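Local coordinates for inactive glucansucrase (Lactobacillus reuteri, PDB 5JBD), which is an inactive member of the glucansucrases of glycoside hydrolase family 70, multidomain proteins built around a TIM-type barrel, at residues R395-H407 with Y418-F430. Sequence-based numbering, arbitrary orientation.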
ATOM      1  N   ARG A 395      -0.745  12.196  -2.207  1.00 23.90           N
ATOM      2  CA  ARG A 395      -0.096  12.707  -3.414  1.00 25.00           C
ATOM      3  C   ARG A 395      -0.472  11.860  -4.638  1.00 24.94           C
ATOM      4  O   ARG A 395      -0.762  12.421  -5.693  1.00 26.57           O
ATOM      5  CB  ARG A 395       1.422  12.781  -3.258  1.00 24.91           C
ATOM      6  CG  ARG A 395       2.112  13.513  -4.404  1.00 25.36           C
ATOM      7  CD  ARG A 395       1.927  15.013  -4.305  1.00 25.30           C
ATOM      8  NE  ARG A 395       3.014  15.619  -3.528  1.00 25.64           N
ATOM      9  CZ  ARG A 395       2.898  16.621  -2.655  1.00 25.81           C
ATOM     10  NH1 ARG A 395       1.711  17.165  -2.344  1.00 26.85           N
ATOM     11  NH2 ARG A 395       3.995  17.072  -2.053  1.00 25.11           N
ATOM     12  N   LYS A 396      -0.503  10.533  -4.467  1.00 25.28           N
ATOM     13  CA  LYS A 396      -0.946   9.595  -5.518  1.00 26.45           C
ATOM     14  C   LYS A 396      -2.374   9.862  -5.991  1.00 26.95           C
ATOM     15  O   LYS A 396      -2.633   9.866  -7.198  1.00 24.04           O
ATOM     16  CB  LYS A 396      -0.806   8.140  -5.052  1.00 27.72           C
ATOM     17  CG  LYS A 396      -1.447   7.084  -5.966  1.00 28.87           C
ATOM     18  CD  LYS A 396      -1.808   5.810  -5.224  1.00 31.19           C
ATOM     19  CE  LYS A 396      -2.987   6.036  -4.283  1.00 31.95           C
ATOM     20  NZ  LYS A 396      -3.465   4.759  -3.727  1.00 34.90           N
ATOM     21  N   ASN A 397      -3.300  10.078  -5.046  1.00 26.54           N
ATOM     22  CA  ASN A 397      -4.699  10.432  -5.386  1.00 27.80           C
ATOM     23  C   ASN A 397      -4.778  11.650  -6.303  1.00 27.30           C
ATOM     24  O   ASN A 397      -5.501  11.639  -7.300  1.00 27.62           O
ATOM     25  CB  ASN A 397      -5.533  10.719  -4.121  1.00 28.44           C
ATOM     26  CG  ASN A 397      -5.845   9.465  -3.316  1.00 29.41           C
ATOM     27  OD1 ASN A 397      -5.650   8.327  -3.774  1.00 28.86           O
ATOM     28  ND2 ASN A 397      -6.337   9.670  -2.095  1.00 29.81           N
ATOM     29  N   LEU A 398      -4.013  12.683  -5.965  1.00 28.12           N
ATOM     30  CA  LEU A 398      -3.987  13.935  -6.721  1.00 29.60           C
ATOM     31  C   LEU A 398      -3.441  13.731  -8.141  1.00 31.04           C
ATOM     32  O   LEU A 398      -4.009  14.236  -9.116  1.00 31.01           O
ATOM     33  CB  LEU A 398      -3.138  14.964  -5.968  1.00 30.26           C
ATOM     34  CG  LEU A 398      -3.250  16.457  -6.294  1.00 31.90           C
ATOM     35  CD1 LEU A 398      -2.863  17.276  -5.067  1.00 30.59           C
ATOM     36  CD2 LEU A 398      -2.388  16.852  -7.488  1.00 34.41           C
ATOM     37  N   ILE A 399      -2.350  12.978  -8.242  1.00 29.94           N
ATOM     38  CA  ILE A 399      -1.723  12.704  -9.541  1.00 29.79           C
ATOM     39  C   ILE A 399      -2.633  11.831 -10.415  1.00 30.45           C
ATOM     40  O   ILE A 399      -2.768  12.097 -11.599  1.00 32.84           O
ATOM     41  CB  ILE A 399      -0.314  12.084  -9.360  1.00 29.28           C
ATOM     42  CG1 ILE A 399       0.654  13.099  -8.735  1.00 28.91           C
ATOM     43  CG2 ILE A 399       0.252  11.540 -10.677  1.00 29.24           C
ATOM     44  CD1 ILE A 399       1.085  14.244  -9.621  1.00 30.14           C
ATOM     45  N   ASN A 400      -3.256  10.802  -9.841  1.00 30.64           N
ATOM     46  CA  ASN A 400      -4.206   9.987 -10.598  1.00 32.66           C
ATOM     47  C   ASN A 400      -5.453  10.757 -11.042  1.00 36.46           C
ATOM     48  O   ASN A 400      -5.966  10.503 -12.142  1.00 35.78           O
ATOM     49  CB  ASN A 400      -4.607   8.741  -9.814  1.00 33.38           C
ATOM     50  CG  ASN A 400      -3.507   7.675  -9.778  1.00 32.91           C
ATOM     51  OD1 ASN A 400      -2.584   7.675 -10.599  1.00 33.36           O
ATOM     52  ND2 ASN A 400      -3.619   6.752  -8.829  1.00 31.63           N
ATOM     53  N   ARG A 401      -5.945  11.674 -10.196  1.00 35.96           N
ATOM     54  CA  ARG A 401      -7.038  12.589 -10.586  1.00 39.27           C
ATOM     55  C   ARG A 401      -6.638  13.329 -11.866  1.00 36.17           C
ATOM     56  O   ARG A 401      -7.388  13.362 -12.834  1.00 36.82           O
ATOM     57  CB  ARG A 401      -7.429  13.615  -9.461  1.00 41.43           C
ATOM     58  CG  ARG A 401      -8.768  13.300  -8.790  1.00 52.09           C
ATOM     59  CD  ARG A 401      -9.550  14.539  -8.283  1.00 55.51           C
ATOM     60  NE  ARG A 401     -10.513  14.199  -7.227  1.00 62.98           N
ATOM     61  CZ  ARG A 401     -11.632  13.467  -7.362  1.00 64.79           C
ATOM     62  NH1 ARG A 401     -11.985  12.924  -8.527  1.00 66.44           N
ATOM     63  NH2 ARG A 401     -12.410  13.251  -6.300  1.00 60.66           N
ATOM     64  N   LEU A 402      -5.428  13.877 -11.860  1.00 35.60           N
ATOM     65  CA  LEU A 402      -4.885  14.617 -12.999  1.00 37.28           C
ATOM     66  C   LEU A 402      -4.717  13.720 -14.241  1.00 38.11           C
ATOM     67  O   LEU A 402      -5.044  14.145 -15.347  1.00 40.31           O
ATOM     68  CB  LEU A 402      -3.572  15.294 -12.591  1.00 39.06           C
ATOM     69  CG  LEU A 402      -2.906  16.403 -13.411  1.00 40.74           C
ATOM     70  CD1 LEU A 402      -3.903  17.399 -13.986  1.00 43.06           C
ATOM     71  CD2 LEU A 402      -1.879  17.116 -12.535  1.00 41.68           C
ATOM     72  N   ILE A 403      -4.261  12.478 -14.058  1.00 37.18           N
ATOM     73  CA  ILE A 403      -4.159  11.508 -15.165  1.00 38.70           C
ATOM     74  C   ILE A 403      -5.539  11.246 -15.780  1.00 39.43           C
ATOM     75  O   ILE A 403      -5.700  11.279 -17.007  1.00 38.70           O
ATOM     76  CB  ILE A 403      -3.508  10.168 -14.722  1.00 38.37           C
ATOM     77  CG1 ILE A 403      -2.012  10.361 -14.440  1.00 39.37           C
ATOM     78  CG2 ILE A 403      -3.677   9.084 -15.784  1.00 40.12           C
ATOM     79  CD1 ILE A 403      -1.336   9.167 -13.781  1.00 39.26           C
ATOM     80  N   ILE A 404      -6.519  10.980 -14.925  1.00 38.07           N
ATOM     81  CA  ILE A 404      -7.883  10.680 -15.369  1.00 39.11           C
ATOM     82  C   ILE A 404      -8.467  11.869 -16.129  1.00 39.52           C
ATOM     83  O   ILE A 404      -9.068  11.687 -17.191  1.00 40.63           O
ATOM     84  CB  ILE A 404      -8.807  10.271 -14.186  1.00 39.09           C
ATOM     85  CG1 ILE A 404      -8.367   8.913 -13.603  1.00 39.19           C
ATOM     86  CG2 ILE A 404     -10.281  10.183 -14.627  1.00 38.74           C
ATOM     87  CD1 ILE A 404      -8.832   8.686 -12.177  1.00 38.98           C
ATOM     88  N   LYS A 405      -8.263  13.073 -15.606  1.00 41.11           N
ATOM     89  CA  LYS A 405      -8.724  14.292 -16.273  1.00 44.55           C
ATOM     90  C   LYS A 405      -8.045  14.504 -17.632  1.00 45.88           C
ATOM     91  O   LYS A 405      -8.710  14.847 -18.617  1.00 46.11           O
ATOM     92  CB  LYS A 405      -8.502  15.527 -15.395  1.00 46.34           C
ATOM     93  CG  LYS A 405      -8.912  16.825 -16.080  1.00 51.46           C
ATOM     94  CD  LYS A 405      -9.129  17.985 -15.122  1.00 56.54           C
ATOM     95  CE  LYS A 405      -9.903  19.107 -15.807  1.00 61.02           C
ATOM     96  NZ  LYS A 405      -9.343  20.443 -15.475  1.00 64.46           N
ATOM     97  N   ASP A 406      -6.728  14.326 -17.668  1.00 44.06           N
ATOM     98  CA  ASP A 406      -5.944  14.494 -18.903  1.00 43.96           C
ATOM     99  C   ASP A 406      -6.262  13.472 -19.990  1.00 47.05           C
ATOM    100  O   ASP A 406      -5.984  13.731 -21.152  1.00 50.89           O
ATOM    101  CB  ASP A 406      -4.437  14.396 -18.607  1.00 42.30           C
ATOM    102  CG  ASP A 406      -3.899  15.575 -17.826  1.00 39.87           C
ATOM    103  OD1 ASP A 406      -4.524  16.647 -17.811  1.00 39.15           O
ATOM    104  OD2 ASP A 406      -2.809  15.418 -17.236  1.00 38.18           O
ATOM    105  N   HIS A 407      -6.789  12.303 -19.617  1.00 48.21           N
ATOM    106  CA  HIS A 407      -6.987  11.208 -20.562  1.00 50.26           C
ATOM    107  C   HIS A 407      -8.315  10.486 -20.362  1.00 51.38           C
ATOM    108  O   HIS A 407      -8.364   9.256 -20.149  1.00 51.38           O
ATOM    109  CB  HIS A 407      -5.808  10.240 -20.450  1.00 52.88           C
ATOM    110  CG  HIS A 407      -4.493  10.853 -20.809  1.00 55.74           C
ATOM    111  ND1 HIS A 407      -3.595  11.292 -19.858  1.00 56.68           N
ATOM    112  CD2 HIS A 407      -3.931  11.117 -22.010  1.00 55.42           C
ATOM    113  CE1 HIS A 407      -2.532  11.790 -20.460  1.00 55.51           C
ATOM    114  NE2 HIS A 407      -2.711  11.696 -21.766  1.00 57.43           N
ATOM    115  N   TYR A 418      -3.067   1.944 -18.132  1.00 39.61           N
ATOM    116  CA  TYR A 418      -2.175   2.907 -17.481  1.00 39.18           C
ATOM    117  C   TYR A 418      -0.845   2.947 -18.224  1.00 39.83           C
ATOM    118  O   TYR A 418      -0.296   1.897 -18.560  1.00 42.11           O
ATOM    119  CB  TYR A 418      -1.943   2.520 -16.004  1.00 37.64           C
ATOM    120  CG  TYR A 418      -1.089   3.490 -15.211  1.00 37.44           C
ATOM    121  CD1 TYR A 418       0.299   3.391 -15.214  1.00 37.47           C
ATOM    122  CD2 TYR A 418      -1.673   4.499 -14.425  1.00 37.51           C
ATOM    123  CE1 TYR A 418       1.091   4.274 -14.479  1.00 37.51           C
ATOM    124  CE2 TYR A 418      -0.891   5.385 -13.693  1.00 36.54           C
ATOM    125  CZ  TYR A 418       0.486   5.268 -13.711  1.00 36.42           C
ATOM    126  OH  TYR A 418       1.272   6.132 -12.985  1.00 33.27           O
ATOM    127  N   LYS A 419      -0.327   4.150 -18.439  1.00 39.29           N
ATOM    128  CA  LYS A 419       1.005   4.344 -19.002  1.00 43.86           C
ATOM    129  C   LYS A 419       1.794   5.333 -18.146  1.00 42.28           C
ATOM    130  O   LYS A 419       1.268   6.373 -17.752  1.00 40.77           O
ATOM    131  CB  LYS A 419       0.911   4.862 -20.435  1.00 46.53           C
ATOM    132  CG  LYS A 419       0.286   3.872 -21.408  1.00 52.14           C
ATOM    133  CD  LYS A 419       0.210   4.452 -22.821  1.00 59.51           C
ATOM    134  CE  LYS A 419       0.186   3.375 -23.903  1.00 66.20           C
ATOM    135  NZ  LYS A 419      -0.746   2.247 -23.595  1.00 72.76           N
ATOM    136  N   VAL A 420       3.056   5.001 -17.860  1.00 41.29           N
ATOM    137  CA  VAL A 420       3.964   5.902 -17.124  1.00 42.09           C
ATOM    138  C   VAL A 420       4.032   7.307 -17.758  1.00 42.36           C
ATOM    139  O   VAL A 420       4.152   8.305 -17.039  1.00 42.28           O
ATOM    140  CB  VAL A 420       5.381   5.268 -16.933  1.00 43.07           C
ATOM    141  CG1 VAL A 420       6.137   5.151 -18.258  1.00 45.97           C
ATOM    142  CG2 VAL A 420       6.211   6.049 -15.920  1.00 42.81           C
ATOM    143  N   GLU A 421       3.900   7.390 -19.088  1.00 41.84           N
ATOM    144  CA  GLU A 421       3.963   8.678 -19.790  0.60 43.67           C
ATOM    145  C   GLU A 421       2.870   9.650 -19.277  1.00 42.83           C
ATOM    146  O   GLU A 421       3.087  10.865 -19.220  1.00 39.64           O
ATOM    147  CB  GLU A 421       3.848   8.506 -21.322  0.60 47.71           C
ATOM    148  CG  GLU A 421       5.058   7.871 -22.060  0.60 49.02           C
ATOM    149  CD  GLU A 421       5.330   6.409 -21.699  0.60 50.61           C
ATOM    150  OE1 GLU A 421       4.353   5.636 -21.539  0.60 49.43           O
ATOM    151  OE2 GLU A 421       6.521   6.023 -21.591  0.60 52.27           O
ATOM    152  N   TYR A 422       1.710   9.118 -18.879  1.00 39.48           N
ATOM    153  CA  TYR A 422       0.638   9.963 -18.313  1.00 38.82           C
ATOM    154  C   TYR A 422       1.047  10.558 -16.954  1.00 35.44           C
ATOM    155  O   TYR A 422       0.767  11.720 -16.672  1.00 34.74           O
ATOM    156  CB  TYR A 422      -0.661   9.177 -18.138  1.00 38.18           C
ATOM    157  CG  TYR A 422      -1.206   8.459 -19.355  1.00 40.93           C
ATOM    158  CD1 TYR A 422      -1.028   8.962 -20.651  1.00 43.06           C
ATOM    159  CD2 TYR A 422      -1.941   7.283 -19.207  1.00 41.88           C
ATOM    160  CE1 TYR A 422      -1.556   8.298 -21.753  1.00 45.46           C
ATOM    161  CE2 TYR A 422      -2.467   6.608 -20.305  1.00 45.76           C
ATOM    162  CZ  TYR A 422      -2.280   7.124 -21.573  1.00 45.63           C
ATOM    163  OH  TYR A 422      -2.799   6.444 -22.651  1.00 48.31           O
ATOM    164  N   ALA A 423       1.692   9.744 -16.115  1.00 34.31           N
ATOM    165  CA  ALA A 423       2.219  10.216 -14.826  1.00 33.38           C
ATOM    166  C   ALA A 423       3.260  11.311 -15.013  1.00 33.87           C
ATOM    167  O   ALA A 423       3.256  12.303 -14.276  1.00 31.26           O
ATOM    168  CB  ALA A 423       2.806   9.065 -14.009  1.00 31.81           C
ATOM    169  N   ASN A 424       4.151  11.135 -16.000  1.00 33.33           N
ATOM    170  CA  ASN A 424       5.185  12.134 -16.277  1.00 35.05           C
ATOM    171  C   ASN A 424       4.570  13.472 -16.672  1.00 34.85           C
ATOM    172  O   ASN A 424       5.056  14.532 -16.247  1.00 34.55           O
ATOM    173  CB  ASN A 424       6.129  11.669 -17.403  1.00 37.41           C
ATOM    174  CG  ASN A 424       6.947  10.458 -17.024  1.00 38.30           C
ATOM    175  OD1 ASN A 424       7.167  10.170 -15.845  1.00 39.93           O
ATOM    176  ND2 ASN A 424       7.420   9.732 -18.036  1.00 42.62           N
ATOM    177  N   GLN A 425       3.522  13.406 -17.504  1.00 34.59           N
ATOM    178  CA  GLN A 425       2.769  14.572 -17.919  1.00 35.66           C
ATOM    179  C   GLN A 425       2.091  15.203 -16.696  1.00 33.45           C
ATOM    180  O   GLN A 425       2.152  16.408 -16.507  1.00 32.17           O
ATOM    181  CB  GLN A 425       1.709  14.186 -18.962  1.00 37.69           C
ATOM    182  CG  GLN A 425       0.846  15.346 -19.453  1.00 42.13           C
ATOM    183  CD  GLN A 425      -0.333  14.901 -20.308  1.00 44.25           C
ATOM    184  OE1 GLN A 425      -0.302  13.839 -20.933  1.00 47.32           O
ATOM    185  NE2 GLN A 425      -1.381  15.710 -20.330  1.00 43.56           N
ATOM    186  N   ALA A 426       1.431  14.373 -15.895  1.00 33.70           N
ATOM    187  CA  ALA A 426       0.784  14.852 -14.660  1.00 32.26           C
ATOM    188  C   ALA A 426       1.775  15.569 -13.732  1.00 31.74           C
ATOM    189  O   ALA A 426       1.454  16.616 -13.182  1.00 32.78           O
ATOM    190  CB  ALA A 426       0.101  13.697 -13.950  1.00 30.48           C
ATOM    191  N   TRP A 427       2.975  15.019 -13.564  1.00 32.71           N
ATOM    192  CA  TRP A 427       4.004  15.672 -12.719  1.00 32.83           C
ATOM    193  C   TRP A 427       4.507  17.004 -13.242  1.00 33.72           C
ATOM    194  O   TRP A 427       4.689  17.945 -12.470  1.00 32.52           O
ATOM    195  CB  TRP A 427       5.175  14.725 -12.409  1.00 31.76           C
ATOM    196  CG  TRP A 427       4.848  13.932 -11.194  1.00 31.28           C
ATOM    197  CD1 TRP A 427       4.418  12.640 -11.137  1.00 31.34           C
ATOM    198  CD2 TRP A 427       4.838  14.425  -9.850  1.00 30.69           C
ATOM    199  NE1 TRP A 427       4.178  12.284  -9.818  1.00 30.81           N
ATOM    200  CE2 TRP A 427       4.430  13.362  -9.012  1.00 30.08           C
ATOM    201  CE3 TRP A 427       5.160  15.666  -9.268  1.00 30.58           C
ATOM    202  CZ2 TRP A 427       4.315  13.502  -7.622  1.00 28.72           C
ATOM    203  CZ3 TRP A 427       5.055  15.803  -7.885  1.00 31.19           C
ATOM    204  CH2 TRP A 427       4.631  14.723  -7.080  1.00 28.47           C
ATOM    205  N   GLN A 428       4.710  17.106 -14.557  1.00 37.50           N
ATOM    206  CA  GLN A 428       5.052  18.398 -15.150  1.00 38.38           C
ATOM    207  C   GLN A 428       3.935  19.408 -14.841  1.00 36.14           C
ATOM    208  O   GLN A 428       4.218  20.525 -14.420  1.00 33.19           O
ATOM    209  CB  GLN A 428       5.269  18.283 -16.658  1.00 46.29           C
ATOM    210  CG  GLN A 428       5.967  19.488 -17.259  1.00 53.40           C
ATOM    211  CD  GLN A 428       6.330  19.277 -18.718  1.00 62.61           C
ATOM    212  OE1 GLN A 428       5.457  19.209 -19.588  1.00 66.68           O
ATOM    213  NE2 GLN A 428       7.626  19.176 -18.997  1.00 68.72           N
ATOM    214  N   GLU A 429       2.680  18.990 -15.025  1.00 33.58           N
ATOM    215  CA  GLU A 429       1.514  19.846 -14.735  1.00 34.16           C
ATOM    216  C   GLU A 429       1.436  20.216 -13.258  1.00 32.45           C
ATOM    217  O   GLU A 429       1.193  21.374 -12.928  1.00 32.44           O
ATOM    218  CB  GLU A 429       0.218  19.162 -15.191  1.00 33.75           C
ATOM    219  CG  GLU A 429       0.093  19.101 -16.711  1.00 36.20           C
ATOM    220  CD  GLU A 429      -0.969  18.130 -17.198  1.00 37.96           C
ATOM    221  OE1 GLU A 429      -1.500  17.340 -16.385  1.00 36.69           O
ATOM    222  OE2 GLU A 429      -1.267  18.141 -18.412  1.00 38.19           O
ATOM    223  N   PHE A 430       1.671  19.230 -12.387  1.00 31.04           N
ATOM    224  CA  PHE A 430       1.675  19.454 -10.946  1.00 30.92           C
ATOM    225  C   PHE A 430       2.723  20.480 -10.498  1.00 31.42           C
ATOM    226  O   PHE A 430       2.381  21.431  -9.802  1.00 30.28           O
ATOM    227  CB  PHE A 430       1.862  18.144 -10.167  1.00 30.75           C
ATOM    228  CG  PHE A 430       1.900  18.343  -8.675  1.00 30.90           C
ATOM    229  CD1 PHE A 430       0.722  18.344  -7.934  1.00 31.65           C
ATOM    230  CD2 PHE A 430       3.102  18.581  -8.021  1.00 31.04           C
ATOM    231  CE1 PHE A 430       0.752  18.544  -6.565  1.00 31.78           C
ATOM    232  CE2 PHE A 430       3.136  18.784  -6.645  1.00 32.36           C
ATOM    233  CZ  PHE A 430       1.958  18.771  -5.919  1.00 30.44           C
TER
HETATM  234  O   HOH W   1       0.242   7.258 -10.668  1.00 30.55           O
HETATM  235  O   HOH W   2      -1.410  13.084 -17.690  1.00 43.25           O
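I399 lays CD1 over the face of the W427 indole, 3.6 Å from the centroid of its five-membered ring, a CH-pi contact in the buried part of the interface. With chi1 at -67°, CG1 lies beside the backbone N and carries CD1 to the indole, while the other branch, CG2, rests on A426 CB. F430 extends this packing: L398 CD2 meets the ring edge at F430 CD1, 3.5 Å away, and F430 CZ lies over one face of the R395 guanidinium, which is held by salt bridges to E471 and D467. I403 continues the row, its CD1 touching both A423 and the Y418 ring, with CG2 against Y422 CB. Nearby, a water donates to N400 OD1 (2.9 Å from the water oxygen) and also hydrogen-bonds Y418 OH, while N400 ND2 bonds K185 O. The axes of the two segments approach to 9.0 Å at 108°, with the small A426 at the crossing. Both helices, 392-406 and 420-434, lie in the crossover joining strands 385-388 and 460-464, adjacent and parallel in the family's (beta/alpha)8 barrel.

Towards the C-terminal end of 395-407 the contact becomes polar and more accessible. D406 OD2 and E429 OE1 are only 2.5 Å apart, consistent with one acid group being protonated. Q425 NE2 donates an almost straight hydrogen bond of 3.1 Å to E429 OE2, steadying that carboxylate from above its plane. A second water donates to both D406 OD2 and Y422 O. Beyond it the rings of H407 and Y422 overlap obliquely, centroids 4.0 Å apart and planes at 33°.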